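Local coordinates for protein GH61E (Thielavia terrestris, PDB 3EJA) that is a lytic polysaccharide monooxygenase of family AA9 that probably uses copper to cut cellulose chains by oxidation, at residues L50-G55 and L159-G164; S56-W61 and V121-C126. One frame throughout, in Å; residues are numbered along the deposited sequence.

Overall arrangement
Both contacts tie down the region where the chain turns from strand 50-53 into strand 57-63, their centres about 9 Å apart. Contact 1 adds strand 50-53 to the edge of the mixed sheet, beside strand 151-162. Contact 2 joins strand 57-63 to strand 118-122 in the antiparallel sheet. The two strands thus enter opposite sheets of the beta sandwich. Along the chain, both partners of contact 2 fall between those of contact 1. A probable hydrogen bond from Gly55 N to Ile123 O (2.8 Å) links the contacts at the turn, and Leu50 CD2 packs on Val58 CG1 between the sheets. The connection 54-56 thus joins the two sheets, away from the metal site.

Contact 1 of 2, residues L50-G55 and L159-G164; sequences LNTTAG and LSVTGG. With NAG (2-acetamido-2-deoxy-beta-D-glucopyranose), chain E.
Leu50 and Leu159 lie side by side on one face of a parallel strand pair, reaching the same way, with CD2 of Leu50 4.2 Å from CD1 of Leu159. Two pairs further on, Thr52 and Val161 take the same stance on this face: the Thr52 methyl CG2 lies 4.1 Å from CG2 of Val161. Because Thr52 OG1 stands anti to its backbone N (chi1 -159°), the methyl is left to serve as the apolar partner of valine while the hydroxyl binds Ser56 OG. Threonine therefore suits a place that needs both an apolar and a polar branch. Leu50 and Thr52 also rest on Val58 of the other sheet, so this face looks into the sandwich.

The opposite face is polar. Asn51 OD1 lies 3.6 Å from Ser160 CB, while ND2 of Asn51 carries the covalently bound N-acetylglucosamine; Asn51, Thr52 and Thr53 form the Asn-X-Thr signal for N-glycosylation. Thr53 and Thr162 approach at a slant, CG2 of Thr53 lying 3.6 Å from OG1 of Thr162.

Four backbone bonds join the strands. Thr52 N to Ser160 O (2.9 Å) is nearly straight at 172°, whereas Thr162 N to Thr52 O is more bent, at 153°. Past the last strand residues, Ala54 N still binds Thr162 O, and the small CB of Ala54 fits 3.7 Å from Gly164 CA. A water donates to both Ala54 O and Gly163 O (2.7 Å to Gly163 O), bridging the two segments where the strand pairing ends. Gly163, with positive phi, lets the chain turn there. This parallel edge strand, largely apolar on its inner face and here carrying a sugar on its outer one, borders one sheet of the fibronectin type III-like sandwich, the fold of AA9 enzymes.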
loop_
_atom_site.group_PDB
_atom_site.type_symbol
_atom_site.label_atom_id
_atom_site.label_comp_id
_atom_site.label_asym_id
_atom_site.label_seq_id
_atom_site.Cartn_x
_atom_site.Cartn_y
_atom_site.Cartn_z
ATOM N N LEU A 50 6.134 7.853 -12.986
ATOM C CA LEU A 50 4.846 8.442 -13.334
ATOM C C LEU A 50 4.763 9.900 -12.882
ATOM O O LEU A 50 4.839 10.194 -11.689
ATOM C CB LEU A 50 3.685 7.633 -12.728
ATOM C CG LEU A 50 2.256 8.191 -12.841
ATOM C CD1 LEU A 50 1.753 8.182 -14.281
ATOM C CD2 LEU A 50 1.283 7.426 -11.949
ATOM N N ASN A 51 4.596 10.805 -13.841
ATOM C CA ASN A 51 4.360 12.215 -13.533
ATOM C C ASN A 51 2.913 12.444 -13.136
ATOM O O ASN A 51 1.993 12.005 -13.828
ATOM C CB ASN A 51 4.694 13.109 -14.732
ATOM C CG ASN A 51 6.162 13.056 -15.123
ATOM O OD1 ASN A 51 7.012 12.573 -14.364
ATOM N ND2 ASN A 51 6.464 13.564 -16.323
ATOM N N THR A 52 2.719 13.131 -12.017
ATOM C CA THR A 52 1.385 13.471 -11.546
ATOM C C THR A 52 1.439 14.750 -10.707
ATOM O O THR A 52 2.509 15.164 -10.269
ATOM C CB THR A 52 0.735 12.293 -10.768
ATOM O OG1 THR A 52 -0.690 12.455 -10.745
ATOM C CG2 THR A 52 1.295 12.178 -9.338
ATOM N N THR A 53 0.294 15.387 -10.504
ATOM C CA THR A 53 0.254 16.611 -9.711
ATOM C C THR A 53 -0.356 16.334 -8.350
ATOM O O THR A 53 -1.184 15.430 -8.209
ATOM C CB THR A 53 -0.547 17.737 -10.409
ATOM O OG1 THR A 53 -1.929 17.358 -10.508
ATOM C CG2 THR A 53 0.019 18.017 -11.806
ATOM N N ALA A 54 0.062 17.112 -7.353
ATOM C CA ALA A 54 -0.554 17.060 -6.035
ATOM C C ALA A 54 -2.025 17.447 -6.187
ATOM O O ALA A 54 -2.346 18.435 -6.850
ATOM C CB ALA A 54 0.156 17.995 -5.079
ATOM N N GLY A 55 -2.912 16.642 -5.610
ATOM C CA GLY A 55 -4.348 16.861 -5.741
ATOM C C GLY A 55 -5.003 16.006 -6.814
ATOM O O GLY A 55 -6.228 15.942 -6.899
ATOM N N LEU A 159 6.818 7.913 -8.436
ATOM C CA LEU A 159 6.067 9.122 -8.796
ATOM C C LEU A 159 6.945 10.373 -8.811
ATOM O O LEU A 159 7.888 10.496 -8.021
ATOM C CB LEU A 159 4.917 9.339 -7.796
ATOM C CG LEU A 159 3.527 8.743 -8.076
ATOM C CD1 LEU A 159 3.594 7.286 -8.495
ATOM C CD2 LEU A 159 2.584 8.929 -6.872
ATOM N N SER A 160 6.618 11.290 -9.719
ATOM C CA SER A 160 7.098 12.661 -9.651
ATOM C C SER A 160 5.894 13.575 -9.445
ATOM O O SER A 160 5.068 13.734 -10.347
ATOM C CB SER A 160 7.854 13.040 -10.929
ATOM O OG SER A 160 8.265 14.389 -10.872
ATOM N N VAL A 161 5.801 14.158 -8.250
ATOM C CA VAL A 161 4.681 15.005 -7.857
ATOM C C VAL A 161 5.045 16.486 -7.995
ATOM O O VAL A 161 6.051 16.942 -7.448
ATOM C CB VAL A 161 4.214 14.691 -6.407
ATOM C CG1 VAL A 161 3.086 15.627 -5.967
ATOM C CG2 VAL A 161 3.777 13.231 -6.293
ATOM N N THR A 162 4.225 17.222 -8.741
ATOM C CA THR A 162 4.429 18.657 -8.930
ATOM C C THR A 162 3.230 19.440 -8.398
ATOM O O THR A 162 2.171 18.870 -8.151
ATOM C CB THR A 162 4.661 19.011 -10.422
ATOM O OG1 THR A 162 3.536 18.580 -11.196
ATOM C CG2 THR A 162 5.919 18.323 -10.950
ATOM N N GLY A 163 3.416 20.746 -8.209
ATOM C CA GLY A 163 2.344 21.640 -7.783
ATOM C C GLY A 163 1.854 21.397 -6.370
ATOM O O GLY A 163 0.664 21.564 -6.080
ATOM N N GLY A 164 2.776 21.012 -5.489
ATOM C CA GLY A 164 2.435 20.686 -4.105
ATOM C C GLY A 164 2.386 21.886 -3.180
ATOM O O GLY A 164 2.490 23.031 -3.621
HETATM C C1 NAG E . 7.882 13.553 -16.588
HETATM C C2 NAG E . 7.943 13.627 -18.114
HETATM C C3 NAG E . 9.370 13.832 -18.620
HETATM C C4 NAG E . 10.077 14.948 -17.852
HETATM C C5 NAG E . 9.931 14.696 -16.346
HETATM C C6 NAG E . 10.657 15.713 -15.459
HETATM C C7 NAG E . 6.182 12.400 -19.252
HETATM C C8 NAG E . 5.698 11.058 -19.724
HETATM N N2 NAG E . 7.388 12.419 -18.695
HETATM O O3 NAG E . 9.333 14.125 -19.999
HETATM O O4 NAG E . 11.433 14.959 -18.235
HETATM O O5 NAG E . 8.550 14.670 -16.028
HETATM O O6 NAG E . 10.875 15.147 -14.180
HETATM O O7 NAG E . 5.487 13.410 -19.380
HETATM O O HOH W 1 -1.333 20.659 -7.690
#

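Contact 2 of 2, residues S56-W61 and V121-C126; sequences STVTYW and VPIPPC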
loop_
_atom_site.group_PDB
_atom_site.type_symbol
_atom_site.label_atom_id
_atom_site.label_comp_id
_atom_site.label_asym_id
_atom_site.label_seq_id
_atom_site.Cartn_x
_atom_site.Cartn_y
_atom_site.Cartn_z
ATOM N N SER A 56 -4.193 15.355 -7.647
ATOM C CA SER A 56 -4.718 14.471 -8.683
ATOM C C SER A 56 -4.942 13.057 -8.144
ATOM O O SER A 56 -4.591 12.749 -7.001
ATOM C CB SER A 56 -3.787 14.442 -9.905
ATOM O OG SER A 56 -2.621 13.685 -9.632
ATOM N N THR A 57 -5.541 12.207 -8.974
ATOM C CA THR A 57 -5.776 10.812 -8.631
ATOM C C THR A 57 -4.860 9.912 -9.451
ATOM O O THR A 57 -4.761 10.059 -10.665
ATOM C CB THR A 57 -7.254 10.427 -8.879
ATOM O OG1 THR A 57 -8.098 11.218 -8.037
ATOM C CG2 THR A 57 -7.496 8.950 -8.591
ATOM N N VAL A 58 -4.170 8.995 -8.778
ATOM C CA VAL A 58 -3.414 7.961 -9.471
ATOM C C VAL A 58 -4.230 6.667 -9.426
ATOM O O VAL A 58 -4.769 6.306 -8.382
ATOM C CB VAL A 58 -2.006 7.752 -8.845
ATOM C CG1 VAL A 58 -1.357 6.474 -9.374
ATOM C CG2 VAL A 58 -1.110 8.968 -9.111
ATOM N N THR A 59 -4.339 5.988 -10.565
ATOM C CA THR A 59 -5.014 4.694 -10.609
ATOM C C THR A 59 -3.993 3.591 -10.368
ATOM O O THR A 59 -3.013 3.470 -11.114
ATOM C CB THR A 59 -5.750 4.486 -11.960
ATOM O OG1 THR A 59 -6.784 5.473 -12.084
ATOM C CG2 THR A 59 -6.370 3.099 -12.035
ATOM N N TYR A 60 -4.201 2.807 -9.311
ATOM C CA TYR A 60 -3.354 1.643 -9.057
ATOM C C TYR A 60 -4.142 0.396 -9.429
ATOM O O TYR A 60 -5.297 0.227 -9.006
ATOM C CB TYR A 60 -2.896 1.590 -7.591
ATOM C CG TYR A 60 -1.417 1.237 -7.386
ATOM C CD1 TYR A 60 -0.871 0.068 -7.914
ATOM C CD2 TYR A 60 -0.582 2.075 -6.640
ATOM C CE1 TYR A 60 0.480 -0.259 -7.716
ATOM C CE2 TYR A 60 0.777 1.765 -6.439
ATOM C CZ TYR A 60 1.293 0.592 -6.968
ATOM O OH TYR A 60 2.617 0.281 -6.759
ATOM N N TRP A 61 -3.528 -0.460 -10.242
ATOM C CA TRP A 61 -4.206 -1.642 -10.772
ATOM C C TRP A 61 -3.773 -2.895 -10.032
ATOM O O TRP A 61 -2.584 -3.085 -9.772
ATOM C CB TRP A 61 -3.921 -1.816 -12.271
ATOM C CG TRP A 61 -4.509 -0.749 -13.139
ATOM C CD1 TRP A 61 -3.908 0.414 -13.533
ATOM C CD2 TRP A 61 -5.819 -0.747 -13.733
ATOM N NE1 TRP A 61 -4.758 1.141 -14.335
ATOM C CE2 TRP A 61 -5.936 0.453 -14.475
ATOM C CE3 TRP A 61 -6.899 -1.646 -13.715
ATOM C CZ2 TRP A 61 -7.102 0.789 -15.186
ATOM C CZ3 TRP A 61 -8.058 -1.314 -14.430
ATOM C CH2 TRP A 61 -8.148 -0.105 -15.147
ATOM N N VAL A 121 -6.410 6.447 -6.086
ATOM C CA VAL A 121 -5.536 6.909 -4.999
ATOM C C VAL A 121 -5.433 8.424 -5.025
ATOM O O VAL A 121 -4.836 8.988 -5.950
ATOM C CB VAL A 121 -4.104 6.317 -5.062
ATOM C CG1 VAL A 121 -3.334 6.648 -3.781
ATOM C CG2 VAL A 121 -4.144 4.814 -5.290
ATOM N N PRO A 122 -5.985 9.081 -3.991
ATOM C CA PRO A 122 -5.914 10.537 -3.907
ATOM C C PRO A 122 -4.508 10.989 -3.502
ATOM O O PRO A 122 -4.009 10.611 -2.439
ATOM C CB PRO A 122 -6.933 10.873 -2.811
ATOM C CG PRO A 122 -6.904 9.654 -1.893
ATOM C CD PRO A 122 -6.663 8.479 -2.819
ATOM N N ILE A 123 -3.860 11.762 -4.363
ATOM C CA ILE A 123 -2.591 12.378 -3.993
ATOM C C ILE A 123 -2.930 13.672 -3.260
ATOM O O ILE A 123 -3.545 14.566 -3.856
ATOM C CB ILE A 123 -1.684 12.654 -5.227
ATOM C CG1 ILE A 123 -1.543 11.403 -6.107
ATOM C CG2 ILE A 123 -0.324 13.197 -4.788
ATOM C CD1 ILE A 123 -0.885 10.176 -5.426
ATOM N N PRO A 124 -2.548 13.773 -1.965
ATOM C CA PRO A 124 -2.925 14.957 -1.183
ATOM C C PRO A 124 -2.419 16.240 -1.849
ATOM O O PRO A 124 -1.302 16.259 -2.364
ATOM C CB PRO A 124 -2.241 14.724 0.170
ATOM C CG PRO A 124 -2.051 13.253 0.255
ATOM C CD PRO A 124 -1.766 12.815 -1.159
ATOM N N PRO A 125 -3.262 17.293 -1.882
ATOM C CA PRO A 125 -2.882 18.551 -2.532
ATOM C C PRO A 125 -1.790 19.348 -1.792
ATOM O O PRO A 125 -1.041 20.103 -2.424
ATOM C CB PRO A 125 -4.201 19.336 -2.566
ATOM C CG PRO A 125 -4.995 18.802 -1.436
ATOM C CD PRO A 125 -4.635 17.342 -1.344
ATOM N N CYS A 126 -1.689 19.164 -0.479
ATOM C CA CYS A 126 -0.860 20.031 0.364
ATOM C C CYS A 126 0.574 19.543 0.604
ATOM O O CYS A 126 1.385 20.274 1.171
ATOM C CB CYS A 126 -1.554 20.272 1.708
ATOM S SG CYS A 126 -1.682 18.783 2.709
#
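Val58 and Val121 form a hydrogen-bonded antiparallel pair in one sheet of the fibronectin type III-like beta sandwich, where strand 57-63 runs beside the outer strand 118-122. Their backbones bond in both directions, Val58 N to Val121 O and Val121 N to Val58 O (2.8 Å). Beta-branched valines suit such extended backbone, and both turn their side chains into the interior, where Leu134 of the facing sheet meets them. In Val121, CG1 is anti to the backbone N (chi1 -170°), which leaves CG2 beside that N and brings it 3.5 Å from Val58 O.

Thr57 pairs with Pro122 across a non-hydrogen-bonded site on the outward face. Proline can be used here because its nitrogen, which has no hydrogen to give, need not bond to strand 57-63. The first torsion of Thr57 (-62°) sends CG2 rather than the hydroxyl alongside the neighbouring backbone, 3.7 Å from Val121 N.

Beyond the regular strand, Ile123 N still bonds to Ser56 O (2.9 Å). Ile123 points its side chain inward, and CB and CG1 hug the same carbonyl oxygen, CG1 lying 3.4 Å from Ser56 O. The Ile123 and Val58 side chains meet at a slant, both CG1 and CD1 of Ile123 lying 3.9 Å from Val58 CG2. Beta-branched isoleucine suits the extended backbone and offers apolar carbons to Val58 and to Met76 of the facing sheet. Further along, Cys126 is disulfide-bonded to Cys208, fastening the C-terminus.

Tyr60 meets Val121 with its stem alone: CB lies 4.2 Å from Val121 CG2, while the ring leads away and its OH hydrogen-bonds to Ser155 OG.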